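Local atomic coordinates of Aac(6')-ib (Escherichia coli, PDB entry 2BUE), a protein that probably transfers the acetyl group of acetyl-CoA to the 6'-amino group of aminoglycoside antibiotics, and so confers resistance to them. Residues 29-34 against 80-85; 103-108 against 178-183; 153-158 against 183-188. The protein carries 2 engineered substitutions. One frame throughout, in Å; residues are numbered along the deposited sequence. Where two conformers were deposited one is given.

Contact 1 of 3, residues 29-34 against 80-85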
loop_
_atom_site.group_PDB
_atom_site.type_symbol
_atom_site.label_atom_id
_atom_site.label_comp_id
_atom_site.label_asym_id
_atom_site.label_seq_id
_atom_site.Cartn_x
_atom_site.Cartn_y
_atom_site.Cartn_z
ATOM N N ARG A 29 9.383 -7.197 -4.809
ATOM C CA ARG A 29 10.698 -6.682 -5.142
ATOM C C ARG A 29 10.618 -5.177 -5.190
ATOM O O ARG A 29 9.535 -4.630 -5.420
ATOM C CB ARG A 29 11.147 -7.218 -6.514
ATOM C CG ARG A 29 10.282 -6.777 -7.700
ATOM C CD ARG A 29 10.905 -7.256 -9.022
ATOM N NE ARG A 29 10.108 -6.921 -10.202
ATOM C CZ ARG A 29 10.079 -5.718 -10.779
ATOM N NH1 ARG A 29 10.785 -4.687 -10.274
ATOM N NH2 ARG A 29 9.329 -5.559 -11.867
ATOM N N LEU A 30 11.748 -4.501 -4.994
ATOM C CA LEU A 30 11.780 -3.045 -5.184
ATOM C C LEU A 30 11.390 -2.720 -6.612
ATOM O O LEU A 30 11.800 -3.409 -7.555
ATOM C CB LEU A 30 13.157 -2.431 -4.897
ATOM C CG LEU A 30 13.665 -2.350 -3.465
ATOM C CD1 LEU A 30 15.111 -1.806 -3.472
ATOM C CD2 LEU A 30 12.767 -1.462 -2.551
ATOM N N MET A 31 10.591 -1.671 -6.774
ATOM C CA MET A 31 10.347 -1.122 -8.101
ATOM C C MET A 31 11.579 -0.329 -8.550
ATOM O O MET A 31 12.255 0.298 -7.731
ATOM C CB MET A 31 9.135 -0.185 -8.042
ATOM C CG MET A 31 8.601 0.154 -9.435
ATOM S SD MET A 31 7.203 1.267 -9.435
ATOM C CE MET A 31 7.955 2.832 -9.093
ATOM N N THR A 32 11.848 -0.367 -9.847
ATOM C CA THR A 32 12.929 0.414 -10.442
ATOM C C THR A 32 12.373 1.376 -11.483
ATOM O O THR A 32 11.211 1.246 -11.916
ATOM C CB THR A 32 13.980 -0.507 -11.118
ATOM O OG1 THR A 32 13.466 -0.980 -12.366
ATOM C CG2 THR A 32 14.345 -1.723 -10.211
ATOM N N GLU A 33 13.214 2.317 -11.920
ATOM C CA GLU A 33 12.849 3.197 -13.049
ATOM C C GLU A 33 12.378 2.439 -14.311
ATOM O O GLU A 33 11.587 2.971 -15.096
ATOM C CB GLU A 33 13.993 4.162 -13.410
ATOM C CG GLU A 33 15.224 3.456 -13.933
ATOM C CD GLU A 33 16.384 4.398 -14.214
ATOM O OE1 GLU A 33 16.143 5.602 -14.485
ATOM O OE2 GLU A 33 17.539 3.916 -14.161
ATOM N N HIS A 34 12.855 1.207 -14.504
ATOM C CA HIS A 34 12.438 0.366 -15.639
ATOM C C HIS A 34 10.993 -0.117 -15.595
ATOM O O HIS A 34 10.474 -0.601 -16.598
ATOM C CB HIS A 34 13.391 -0.816 -15.796
ATOM C CG HIS A 34 14.816 -0.389 -15.869
ATOM N ND1 HIS A 34 15.333 0.262 -16.969
ATOM C CD2 HIS A 34 15.811 -0.435 -14.954
ATOM C CE1 HIS A 34 16.601 0.561 -16.743
ATOM N NE2 HIS A 34 16.914 0.152 -15.527
ATOM N N PRO A 80 8.629 2.130 -3.138
ATOM C CA PRO A 80 7.780 1.400 -4.091
ATOM C C PRO A 80 8.210 -0.036 -4.333
ATOM O O PRO A 80 9.427 -0.326 -4.443
ATOM C CB PRO A 80 7.925 2.221 -5.386
ATOM C CG PRO A 80 9.378 2.719 -5.347
ATOM C CD PRO A 80 9.717 2.869 -3.829
ATOM N N TYR A 81 7.216 -0.923 -4.444
ATOM C CA TYR A 81 7.433 -2.343 -4.732
ATOM C C TYR A 81 6.601 -2.810 -5.929
ATOM O O TYR A 81 5.524 -2.255 -6.194
ATOM C CB TYR A 81 7.008 -3.223 -3.542
ATOM C CG TYR A 81 7.545 -2.768 -2.220
ATOM C CD1 TYR A 81 8.833 -3.116 -1.809
ATOM C CD2 TYR A 81 6.765 -1.972 -1.383
ATOM C CE1 TYR A 81 9.337 -2.664 -0.574
ATOM C CE2 TYR A 81 7.236 -1.512 -0.144
ATOM C CZ TYR A 81 8.533 -1.854 0.242
ATOM O OH TYR A 81 8.990 -1.428 1.467
ATOM N N ILE A 82 7.097 -3.841 -6.609
ATOM C CA ILE A 82 6.304 -4.594 -7.565
ATOM C C ILE A 82 6.002 -5.957 -6.946
ATOM O O ILE A 82 6.912 -6.642 -6.453
ATOM C CB ILE A 82 6.998 -4.743 -8.956
ATOM C CG1 ILE A 82 7.247 -3.355 -9.570
ATOM C CG2 ILE A 82 6.121 -5.654 -9.863
ATOM C CD1 ILE A 82 5.973 -2.546 -9.899
ATOM N N ALA A 83 4.720 -6.312 -6.950
ATOM C CA ALA A 83 4.264 -7.624 -6.499
ATOM C C ALA A 83 4.402 -8.621 -7.633
ATOM O O ALA A 83 3.966 -8.352 -8.775
ATOM C CB ALA A 83 2.822 -7.549 -6.032
ATOM N N MET A 84 4.982 -9.778 -7.303
ATOM C CA MET A 84 5.260 -10.837 -8.283
ATOM C C MET A 84 4.527 -12.134 -7.943
ATOM O O MET A 84 4.423 -12.500 -6.774
ATOM C CB MET A 84 6.761 -11.142 -8.307
ATOM C CG MET A 84 7.662 -9.947 -8.571
ATOM S SD MET A 84 7.486 -9.321 -10.248
ATOM C CE MET A 84 8.043 -10.757 -11.200
ATOM N N LEU A 85 4.030 -12.814 -8.974
ATOM C CA LEU A 85 3.392 -14.118 -8.817
ATOM C C LEU A 85 3.789 -14.974 -10.004
ATOM O O LEU A 85 3.576 -14.582 -11.161
ATOM C CB LEU A 85 1.868 -13.986 -8.758
ATOM C CG LEU A 85 1.035 -15.280 -8.792
ATOM C CD1 LEU A 85 1.211 -16.060 -7.471
ATOM C CD2 LEU A 85 -0.445 -15.014 -9.092
HETATM O O HOH W 1 12.174 1.091 -4.769
#
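Arg29 and Ile82 face each other as a hydrogen-bonded antiparallel pair, joined by Arg29 N to Ile82 O at 3.0 Å and by Ile82 N back to Arg29 O at 2.8 Å. One residue on, Leu30 and Tyr81 form the non-hydrogen-bonded pair, and the pairing closes where Met31 N reaches Pro80 O at 2.9 Å, its N-H nearly straight but coming from above the carbonyl plane. A water that donates to both Met31 O and Pro80 O bridges this end.

The side chains follow. Arg29 runs beside Ile82 in the same direction and lays one guanidinium face over Ile82 CB, 3.7 Å from CZ, while Arg29 NE makes a weak, long bond of 3.6 Å to Met84 SD. Met31 points toward strand 78-85: with CG anti to its own N (chi1 -166°), it brings CG to 3.8 Å from Ile82 CG1, and a bend at chi3 returns CE over Pro80 CB.

Farther out, Asp35 forms a salt bridge with Arg29 NH1 and accepts from Thr32 N, helix 36-43 packs Leu36 and Leu39 on Met31, and Ser95 bonds Tyr81 OH. Strand 26-30, at one edge of the sheet, is thus attached to the GNAT sheet by backbone bonds and an apolar patch, and the arginine charge, lying flat on isoleucine, is probably balanced by Asp35 rather than by anything in strand 78-85.

Contact 2 of 3, residues 103-108 against 178-183. Engineered in segment 103-108: Trp105 (natural residue Arg). Engineered in segment 178-183: Asp182 (natural residue Tyr). With RIO (ribostamycin), chain C.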
loop_
_atom_site.group_PDB
_atom_site.type_symbol
_atom_site.label_atom_id
_atom_site.label_comp_id
_atom_site.label_asym_id
_atom_site.label_seq_id
_atom_site.Cartn_x
_atom_site.Cartn_y
_atom_site.Cartn_z
ATOM N N ASP A 103 3.054 17.456 3.829
ATOM C CA ASP A 103 2.191 18.355 4.591
ATOM C C ASP A 103 0.739 17.856 4.586
ATOM O O ASP A 103 0.184 17.489 3.547
ATOM C CB ASP A 103 2.249 19.776 3.994
ATOM C CG ASP A 103 1.867 20.880 4.997
ATOM O OD1 ASP A 103 1.636 20.600 6.200
ATOM O OD2 ASP A 103 1.811 22.063 4.572
ATOM N N GLY A 104 0.148 17.838 5.768
ATOM C CA GLY A 104 -1.237 17.442 5.923
ATOM C C GLY A 104 -1.407 15.977 6.268
ATOM O O GLY A 104 -2.477 15.578 6.724
ATOM N N TRP A 105 -0.367 15.170 6.008
ATOM C CA TRP A 105 -0.448 13.723 6.230
ATOM C C TRP A 105 0.089 13.321 7.604
ATOM O O TRP A 105 1.219 13.687 7.964
ATOM C CB TRP A 105 0.325 12.967 5.143
ATOM C CG TRP A 105 -0.336 12.995 3.811
ATOM C CD1 TRP A 105 -0.021 13.802 2.743
ATOM C CD2 TRP A 105 -1.401 12.149 3.382
ATOM N NE1 TRP A 105 -0.842 13.506 1.670
ATOM C CE2 TRP A 105 -1.724 12.520 2.045
ATOM C CE3 TRP A 105 -2.158 11.149 4.016
ATOM C CZ2 TRP A 105 -2.759 11.893 1.314
ATOM C CZ3 TRP A 105 -3.174 10.516 3.292
ATOM C CH2 TRP A 105 -3.470 10.893 1.956
ATOM N N TRP A 106 -0.728 12.574 8.354
ATOM C CA TRP A 106 -0.333 11.956 9.632
ATOM C C TRP A 106 0.283 12.958 10.597
ATOM O O TRP A 106 1.274 12.663 11.261
ATOM C CB TRP A 106 0.574 10.703 9.397
ATOM C CG TRP A 106 -0.014 9.920 8.258
ATOM C CD1 TRP A 106 0.563 9.660 7.047
ATOM C CD2 TRP A 106 -1.355 9.410 8.183
ATOM N NE1 TRP A 106 -0.321 8.996 6.227
ATOM C CE2 TRP A 106 -1.508 8.827 6.893
ATOM C CE3 TRP A 106 -2.430 9.362 9.084
ATOM C CZ2 TRP A 106 -2.708 8.232 6.472
ATOM C CZ3 TRP A 106 -3.646 8.776 8.660
ATOM C CH2 TRP A 106 -3.761 8.199 7.370
ATOM N N GLU A 107 -0.344 14.130 10.701
ATOM C CA GLU A 107 0.210 15.227 11.510
ATOM C C GLU A 107 0.159 15.003 13.027
ATOM O O GLU A 107 0.848 15.708 13.792
ATOM C CB GLU A 107 -0.459 16.554 11.133
ATOM C CG GLU A 107 -0.129 17.016 9.720
ATOM C CD GLU A 107 -0.680 18.388 9.400
ATOM O OE1 GLU A 107 -1.704 18.777 10.003
ATOM O OE2 GLU A 107 -0.090 19.065 8.532
ATOM N N GLU A 108 -0.651 14.041 13.469
ATOM C CA GLU A 108 -0.703 13.663 14.907
ATOM C C GLU A 108 0.246 12.526 15.257
ATOM O O GLU A 108 0.376 12.161 16.437
ATOM C CB GLU A 108 -2.114 13.260 15.364
ATOM C CG GLU A 108 -3.258 14.182 14.921
ATOM C CD GLU A 108 -2.936 15.659 15.023
ATOM O OE1 GLU A 108 -2.429 16.108 16.084
ATOM O OE2 GLU A 108 -3.208 16.385 14.031
ATOM N N VAL A 178 -10.652 9.200 10.006
ATOM C CA VAL A 178 -9.718 10.303 10.118
ATOM C C VAL A 178 -9.724 11.208 8.885
ATOM O O VAL A 178 -9.999 10.736 7.752
ATOM C CB VAL A 178 -8.279 9.765 10.393
ATOM C CG1 VAL A 178 -8.252 8.968 11.700
ATOM C CG2 VAL A 178 -7.790 8.908 9.222
ATOM N N THR A 179 -9.408 12.487 9.112
ATOM C CA THR A 179 -9.340 13.458 8.035
ATOM C C THR A 179 -7.954 13.432 7.436
ATOM O O THR A 179 -6.987 13.663 8.152
ATOM C CB THR A 179 -9.637 14.897 8.519
ATOM O OG1 THR A 179 -10.954 14.911 9.080
ATOM C CG2 THR A 179 -9.597 15.845 7.337
ATOM N N THR A 180 -7.872 13.145 6.134
ATOM C CA THR A 180 -6.580 13.181 5.395
ATOM C C THR A 180 -6.646 14.158 4.217
ATOM O O THR A 180 -7.745 14.605 3.826
ATOM C CB THR A 180 -6.221 11.786 4.828
ATOM O OG1 THR A 180 -6.992 11.547 3.629
ATOM C CG2 THR A 180 -6.451 10.663 5.868
ATOM N N PRO A 181 -5.487 14.498 3.625
ATOM C CA PRO A 181 -5.511 15.311 2.391
ATOM C C PRO A 181 -6.343 14.720 1.247
ATOM O O PRO A 181 -6.776 15.457 0.341
ATOM C CB PRO A 181 -4.027 15.417 2.012
ATOM C CG PRO A 181 -3.316 15.332 3.333
ATOM C CD PRO A 181 -4.105 14.263 4.094
ATOM N N ASP A 182 -6.592 13.413 1.289
ATOM C CA ASP A 182 -7.429 12.745 0.284
ATOM C C ASP A 182 -8.853 12.508 0.803
ATOM O O ASP A 182 -9.572 11.639 0.288
ATOM C CB ASP A 182 -6.801 11.423 -0.167
ATOM C CG ASP A 182 -5.562 11.641 -1.047
ATOM O OD1 ASP A 182 -5.385 12.785 -1.526
ATOM O OD2 ASP A 182 -4.791 10.682 -1.259
ATOM N N GLY A 183 -9.236 13.285 1.813
ATOM C CA GLY A 183 -10.578 13.178 2.423
ATOM C C GLY A 183 -10.634 12.265 3.636
ATOM O O GLY A 183 -9.619 11.732 4.090
HETATM O O1 RIO C . 0.865 7.227 -4.708
HETATM C C1 RIO C . 2.188 7.776 -4.619
HETATM C C2 RIO C . 2.071 9.270 -4.291
HETATM O O2 RIO C . 0.886 9.559 -3.522
HETATM C C3 RIO C . 1.202 9.517 -2.121
HETATM O O3 RIO C . 0.656 8.329 -1.511
HETATM C C4 RIO C . -0.205 8.605 -0.337
HETATM C C5 RIO C . 0.623 8.713 0.976
HETATM O O4 RIO C . 1.528 9.801 0.903
HETATM C C6 RIO C . -0.235 8.839 2.248
HETATM N N1 RIO C . 0.658 8.752 3.441
HETATM C C7 RIO C . -1.279 7.692 2.309
HETATM C C8 RIO C . -2.151 7.694 1.035
HETATM N N2 RIO C . -3.189 6.632 1.171
HETATM C C9 RIO C . -1.269 7.473 -0.243
HETATM O O5 RIO C . -2.183 7.639 -1.366
HETATM C C10 RIO C . -1.966 6.706 -2.425
HETATM O O6 RIO C . -2.654 5.502 -2.189
HETATM C C11 RIO C . -4.123 5.572 -2.256
HETATM C C12 RIO C . -4.626 4.114 -2.132
HETATM N N3 RIO C . -4.566 3.667 -0.731
HETATM C C13 RIO C . -4.595 6.208 -3.599
HETATM O O7 RIO C . -6.028 6.398 -3.520
HETATM C C14 RIO C . -3.882 7.564 -3.825
HETATM O O8 RIO C . -4.307 8.219 -5.054
HETATM C C15 RIO C . -2.355 7.392 -3.769
HETATM N N4 RIO C . -1.647 8.663 -3.916
HETATM C C16 RIO C . 2.748 9.608 -2.034
HETATM O O9 RIO C . 3.047 10.803 -1.331
HETATM C C17 RIO C . 3.208 9.853 -3.482
HETATM O O10 RIO C . 3.218 11.291 -3.705
#
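Trp105, an engineered residue, lies between Pro181 and the bound ribostamycin: the 103-108 loop lines the aminoglycoside pocket of this GNAT fold with its indoles, and the type I beta turn Thr180 to Gly183 backs Trp105 from behind. From Trp105 CB the chain leaves with CG beside the backbone N (chi1 -72°), which turns the indole across the proline. CG and CD1 meet Pro181 CG, and the CH-pi contact centres on the five-membered ring, with Pro181 CG 3.4 Å from its centroid and only 9° off the normal. NE1 and CE2 rest on the same proline, and CD2 on its CD. The opposite face of the six-membered ring lies on the drug, CE3 3.5 Å from ribostamycin C6 and CZ3 near C7, while Thr180 CB comes obliquely to CZ3. At the tip, CZ2 and CH2 present their edge to OD2 of Asp182, also engineered, whose carboxylate stands 85° from the indole plane.

Trp105 CE3 also sits over one face of the Trp106 ring. Trp106 lies beside Thr180, pointing the same way, with CH2 3.9 Å from Thr180 CG2; ribostamycin N1 sits at its edge near NE1.

The turn is fixed from within: Thr180 OG1 accepts from Asp182 N in an ST turn. Gly183 O takes Thr180 N and also the hydroxyl, which arrives in the carbonyl plane, on a lone pair, with OG1 2.7 Å from Gly183 O.

Contact 3 of 3, residues 153-158 against 183-188. With RIO (ribostamycin), chain C.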
loop_
_atom_site.group_PDB
_atom_site.type_symbol
_atom_site.label_atom_id
_atom_site.label_comp_id
_atom_site.label_asym_id
_atom_site.label_seq_id
_atom_site.Cartn_x
_atom_site.Cartn_y
_atom_site.Cartn_z
ATOM N N GLN A 153 -0.078 0.810 9.337
ATOM C CA GLN A 153 -1.389 1.458 9.157
ATOM C C GLN A 153 -1.788 1.416 7.701
ATOM O O GLN A 153 -0.937 1.270 6.790
ATOM C CB GLN A 153 -1.373 2.915 9.639
ATOM C CG GLN A 153 -0.477 3.805 8.745
ATOM C CD GLN A 153 -0.461 5.263 9.180
ATOM O OE1 GLN A 153 -0.427 5.582 10.379
ATOM N NE2 GLN A 153 -0.434 6.157 8.200
ATOM N N THR A 154 -3.085 1.560 7.455
ATOM C CA THR A 154 -3.551 1.838 6.092
ATOM C C THR A 154 -4.823 2.692 6.203
ATOM O O THR A 154 -5.396 2.774 7.286
ATOM C CB THR A 154 -3.773 0.567 5.266
ATOM O OG1 THR A 154 -3.925 0.911 3.868
ATOM C CG2 THR A 154 -4.967 -0.219 5.782
ATOM N N ASP A 155 -5.222 3.307 5.096
ATOM C CA ASP A 155 -6.235 4.367 5.142
ATOM C C ASP A 155 -7.173 4.332 3.919
ATOM O O ASP A 155 -7.283 5.335 3.198
ATOM C CB ASP A 155 -5.569 5.740 5.312
ATOM C CG ASP A 155 -4.767 6.179 4.067
ATOM O OD1 ASP A 155 -4.286 5.291 3.322
ATOM O OD2 ASP A 155 -4.674 7.404 3.828
ATOM N N PRO A 156 -7.856 3.187 3.699
ATOM C CA PRO A 156 -8.755 3.096 2.550
ATOM C C PRO A 156 -9.879 4.130 2.633
ATOM O O PRO A 156 -10.267 4.544 3.720
ATOM C CB PRO A 156 -9.343 1.680 2.657
ATOM C CG PRO A 156 -9.207 1.317 4.164
ATOM C CD PRO A 156 -7.872 1.965 4.531
ATOM N N SER A 157 -10.373 4.545 1.469
ATOM C CA SER A 157 -11.592 5.336 1.404
ATOM C C SER A 157 -12.748 4.589 2.088
ATOM O O SER A 157 -12.880 3.371 1.923
ATOM C CB SER A 157 -11.975 5.506 -0.062
ATOM O OG SER A 157 -13.325 5.929 -0.175
ATOM N N PRO A 158 -13.628 5.334 2.786
ATOM C CA PRO A 158 -14.839 4.716 3.343
ATOM C C PRO A 158 -15.704 4.027 2.264
ATOM O O PRO A 158 -16.433 3.101 2.591
ATOM C CB PRO A 158 -15.611 5.918 3.935
ATOM C CG PRO A 158 -14.504 6.950 4.219
ATOM C CD PRO A 158 -13.558 6.781 3.072
ATOM N N GLY A 183 -9.236 13.285 1.813
ATOM C CA GLY A 183 -10.578 13.178 2.423
ATOM C C GLY A 183 -10.634 12.265 3.636
ATOM O O GLY A 183 -9.619 11.732 4.090
ATOM N N PRO A 184 -11.839 12.047 4.165
ATOM C CA PRO A 184 -12.041 11.113 5.268
ATOM C C PRO A 184 -11.545 9.738 4.832
ATOM O O PRO A 184 -11.753 9.352 3.678
ATOM C CB PRO A 184 -13.582 11.078 5.423
ATOM C CG PRO A 184 -14.045 12.356 4.811
ATOM C CD PRO A 184 -13.098 12.667 3.701
ATOM N N ALA A 185 -10.894 9.020 5.752
ATOM C CA ALA A 185 -10.422 7.681 5.494
ATOM C C ALA A 185 -10.711 6.806 6.696
ATOM O O ALA A 185 -10.845 7.303 7.821
ATOM C CB ALA A 185 -8.899 7.684 5.204
ATOM N N VAL A 186 -10.813 5.507 6.446
ATOM C CA VAL A 186 -10.979 4.553 7.537
ATOM C C VAL A 186 -9.570 4.157 7.983
ATOM O O VAL A 186 -8.881 3.440 7.266
ATOM C CB VAL A 186 -11.806 3.338 7.113
ATOM C CG1 VAL A 186 -11.911 2.323 8.255
ATOM C CG2 VAL A 186 -13.222 3.808 6.676
ATOM N N TYR A 187 -9.166 4.645 9.158
ATOM C CA TYR A 187 -7.832 4.356 9.683
ATOM C C TYR A 187 -7.815 2.919 10.215
ATOM O O TYR A 187 -8.633 2.538 11.065
ATOM C CB TYR A 187 -7.513 5.333 10.795
ATOM C CG TYR A 187 -6.079 5.262 11.201
ATOM C CD1 TYR A 187 -5.053 5.593 10.289
ATOM C CD2 TYR A 187 -5.734 4.868 12.488
ATOM C CE1 TYR A 187 -3.696 5.538 10.679
ATOM C CE2 TYR A 187 -4.378 4.792 12.886
ATOM C CZ TYR A 187 -3.379 5.112 11.973
ATOM O OH TYR A 187 -2.065 4.998 12.376
ATOM N N MET A 188 -6.881 2.115 9.703
ATOM C CA MET A 188 -6.771 0.706 10.091
ATOM C C MET A 188 -5.340 0.410 10.512
ATOM O O MET A 188 -4.410 0.924 9.909
ATOM C CB MET A 188 -7.126 -0.194 8.905
ATOM C CG MET A 188 -8.565 0.066 8.385
ATOM S SD MET A 188 -9.003 -1.039 7.045
ATOM C CE MET A 188 -9.172 -2.612 7.870
HETATM O O1 RIO C . 0.865 7.227 -4.708
HETATM C C1 RIO C . 2.188 7.776 -4.619
HETATM C C2 RIO C . 2.071 9.270 -4.291
HETATM O O2 RIO C . 0.886 9.559 -3.522
HETATM C C3 RIO C . 1.202 9.517 -2.121
HETATM O O3 RIO C . 0.656 8.329 -1.511
HETATM C C4 RIO C . -0.205 8.605 -0.337
HETATM C C5 RIO C . 0.623 8.713 0.976
HETATM O O4 RIO C . 1.528 9.801 0.903
HETATM C C6 RIO C . -0.235 8.839 2.248
HETATM N N1 RIO C . 0.658 8.752 3.441
HETATM C C7 RIO C . -1.279 7.692 2.309
HETATM C C8 RIO C . -2.151 7.694 1.035
HETATM N N2 RIO C . -3.189 6.632 1.171
HETATM C C9 RIO C . -1.269 7.473 -0.243
HETATM O O5 RIO C . -2.183 7.639 -1.366
HETATM C C10 RIO C . -1.966 6.706 -2.425
HETATM O O6 RIO C . -2.654 5.502 -2.189
HETATM C C11 RIO C . -4.123 5.572 -2.256
HETATM C C12 RIO C . -4.626 4.114 -2.132
HETATM N N3 RIO C . -4.566 3.667 -0.731
HETATM C C13 RIO C . -4.595 6.208 -3.599
HETATM O O7 RIO C . -6.028 6.398 -3.520
HETATM C C14 RIO C . -3.882 7.564 -3.825
HETATM O O8 RIO C . -4.307 8.219 -5.054
HETATM C C15 RIO C . -2.355 7.392 -3.769
HETATM N N4 RIO C . -1.647 8.663 -3.916
HETATM C C16 RIO C . 2.748 9.608 -2.034
HETATM O O9 RIO C . 3.047 10.803 -1.331
HETATM C C17 RIO C . 3.208 9.853 -3.482
HETATM O O10 RIO C . 3.218 11.291 -3.705
#
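Thr154 and Met188 form a hydrogen-bonded antiparallel pair, Thr154 N to Met188 O and Met188 N to Thr154 O both 2.9 Å, after which the chain of 153-158 leaves strand geometry yet still reaches back through Pro156 O, which takes Val186 N at 2.9 Å. A CA-H...O contact from Asp155 CA to Val186 O fills the interval.

Gln153 carries the polar side-chain contact. Its amide stands almost at right angles to the Tyr187 ring, 87° between planes, and Tyr187 OH donates to Gln153 OE1 over 2.6 Å, arriving from above the carbonyl plane and not on a lone pair. The oxygen meets the ring at its edge. The other end of the amide, NE2, is held by Tyr96 OH, so its rotation should be fixed. On the ribostamycin side, Asp155, its CB against Ala185 CB and its CG between N and carbonyl carbon (chi1 69°), sets OD1 2.8 Å from ribostamycin N2, with a weaker bond to OD2. Asp118, also bonded to the drug, brings a like charge close to OD1.

On the other face of the sheet Thr154 CG2 runs beside Met188 CB, and Met188 SD comes to 3.7 Å from Pro156 CG, the two side chains crossing at about a right angle. Pro158 packs its CA on Val186 CG2.

In this GNAT sheet the chain leaving strand 151-154 thus passes between the two substrates, Asp155 on ribostamycin and Pro156 on coenzyme A. Strand 183-191 is flanked by 151-154 and 173-180, with Arg174 reaching Val186 and Met188, while helix 161-169 covers the Thr154 and Met188 face through Tyr167 and packs Ile164 on Pro156.

Overall arrangement
All three contacts reach one mixed sheet, but they lie in different regions of it. Contact 1 joins an outermost strand to its neighbour, on the opposite side of the chain's centre from contacts 2 and 3, whose centres are about 27 and 24 Å from its own. Contacts 2 and 3 are about 10 Å apart between centres; they share Gly183 and touch directly, Val178 O lying 2.8 Å from Ala185 N and Trp105 CZ3 3.5 Å from Asp155 OD2. Both meet ribostamycin, contact 2 with its indoles and contact 3 with a carboxylate, and contact 3 also reaches coenzyme A. Contact 1 remains farther off, with Pro80 about 8 Å from ribostamycin, measured from its side chain.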